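Local atomic coordinates of 2-C-methyl-D-erythritol 4-phosphate cytidylyltransferase (Neisseria gonorrhoeae, PDB entry 1VGW), a protein that probably transfers the cytidylyl group of CTP to 2-C-methyl-D-erythritol 4-phosphate, releasing diphosphate, in the second step of the DXP route to isoprenoid precursors. Residues L125-Q128 with A129-A133. Numbering follows the deposited sequence.
Sequences LIEQ and AGNAA
Leu125 and Ala129 meet one helical turn apart on the buried side of helix 119-129, where CD1 of Leu125 lies 4.0 Å from CB of Ala129. The leucine CG is anti to its own backbone nitrogen (chi1 176°), and this torsion, together with the turn at CG, brings CD1 nearer to Ala129 than the initial direction of its CB would suggest. Both residues pack against the mixed sheet: each touches Ile206, while Leu125 also reaches Pro169 and Leu108, and Ala129 reaches Leu171.

The backbone of the same pair is also linked, Ala129 N to Leu125 O at 2.9 Å with an N-H...O angle of 142°. The donor stands above the carbonyl plane, not on a lone pair. A second, weak bond runs to this oxygen from Gly130 N at 3.3 Å. Residues Ala129 to Ala132 form a type I beta turn, in which Ala132 N returns a weak bond to Ala129 O, and the methyl CB of Ala132 comes within 3.9 Å of Gln128 O.

On the exposed side, Asn131 directs its amide back toward the helix: its CG sits beside the backbone nitrogen, with ND2 3.4 Å from Glu127 O, a weak bond but fairly straight at 153°. The other end of the amide, OD1, accepts a hydrogen bond from Arg5, which also bonds to Gly130 O.

The contact thus joins the C-terminal part of helix 119-129 to the loop leading to strand 136-141, away from the predicted catalytic sites. Chemically, it combines an apolar inner face with a polar outer one; the bond of OD1 to Arg5, helped by the weak one of ND2 to Glu127 O, probably limits how the Asn131 amide turns, while a late helical carbonyl gains a side-chain donor.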
loop_
_atom_site.group_PDB
_atom_site.type_symbol
_atom_site.label_atom_id
_atom_site.label_comp_id
_atom_site.label_asym_id
_atom_site.label_seq_id
_atom_site.Cartn_x
_atom_site.Cartn_y
_atom_site.Cartn_z
ATOM N N LEU B 125 16.981 9.057 -4.300
ATOM C CA LEU B 125 16.797 8.844 -5.742
ATOM C C LEU B 125 17.833 9.592 -6.555
ATOM O O LEU B 125 18.316 9.115 -7.588
ATOM C CB LEU B 125 15.394 9.260 -6.161
ATOM C CG LEU B 125 14.992 9.218 -7.620
ATOM C CD1 LEU B 125 14.923 7.763 -8.121
ATOM C CD2 LEU B 125 13.640 9.914 -7.856
ATOM N N ILE B 126 18.079 10.861 -6.206
ATOM C CA ILE B 126 19.015 11.686 -6.947
ATOM C C ILE B 126 20.427 11.101 -6.826
ATOM O O ILE B 126 21.088 10.989 -7.853
ATOM C CB ILE B 126 19.008 13.146 -6.518
ATOM C CG1 ILE B 126 17.776 13.863 -7.109
ATOM C CG2 ILE B 126 20.263 13.916 -6.936
ATOM C CD1 ILE B 126 17.317 15.023 -6.199
ATOM N N GLU B 127 20.793 10.704 -5.620
ATOM C CA GLU B 127 22.099 10.153 -5.329
ATOM C C GLU B 127 22.385 8.833 -6.022
ATOM O O GLU B 127 23.426 8.663 -6.668
ATOM C CB GLU B 127 22.233 9.989 -3.805
ATOM C CG GLU B 127 23.626 9.593 -3.344
ATOM C CD GLU B 127 24.656 10.642 -3.725
ATOM O OE1 GLU B 127 24.385 11.845 -3.535
ATOM O OE2 GLU B 127 25.716 10.259 -4.247
ATOM N N GLN B 128 21.402 7.919 -5.994
ATOM C CA GLN B 128 21.590 6.606 -6.628
ATOM C C GLN B 128 21.249 6.537 -8.082
ATOM O O GLN B 128 22.080 6.133 -8.919
ATOM C CB GLN B 128 20.792 5.580 -5.809
ATOM C CG GLN B 128 21.309 5.533 -4.369
ATOM C CD GLN B 128 20.408 4.774 -3.438
ATOM O OE1 GLN B 128 20.500 4.928 -2.216
ATOM N NE2 GLN B 128 19.507 3.952 -3.968
ATOM N N ALA B 129 20.091 7.015 -8.512
ATOM C CA ALA B 129 19.772 6.915 -9.948
ATOM C C ALA B 129 20.323 8.093 -10.703
ATOM O O ALA B 129 20.467 8.068 -11.937
ATOM C CB ALA B 129 18.254 6.802 -10.118
ATOM N N GLY B 130 20.589 9.203 -10.012
ATOM C CA GLY B 130 21.076 10.398 -10.641
ATOM C C GLY B 130 22.434 10.248 -11.341
ATOM O O GLY B 130 22.720 11.048 -12.241
ATOM N N ASN B 131 23.225 9.261 -10.952
ATOM C CA ASN B 131 24.523 8.979 -11.483
ATOM C C ASN B 131 24.650 7.602 -12.133
ATOM O O ASN B 131 25.754 7.068 -12.155
ATOM C CB ASN B 131 25.628 9.076 -10.395
ATOM C CG ASN B 131 25.772 10.488 -9.867
ATOM O OD1 ASN B 131 26.162 11.406 -10.597
ATOM N ND2 ASN B 131 25.460 10.671 -8.594
ATOM N N ALA B 132 23.567 7.014 -12.584
ATOM C CA ALA B 132 23.603 5.728 -13.270
ATOM C C ALA B 132 22.958 5.975 -14.635
ATOM O O ALA B 132 21.787 6.418 -14.589
ATOM C CB ALA B 132 22.804 4.676 -12.514
ATOM N N ALA B 133 23.571 5.588 -15.745
ATOM C CA ALA B 133 22.968 5.879 -17.043
ATOM C C ALA B 133 21.583 5.268 -17.234
ATOM O O ALA B 133 20.779 5.735 -18.072
ATOM C CB ALA B 133 23.923 5.485 -18.184
#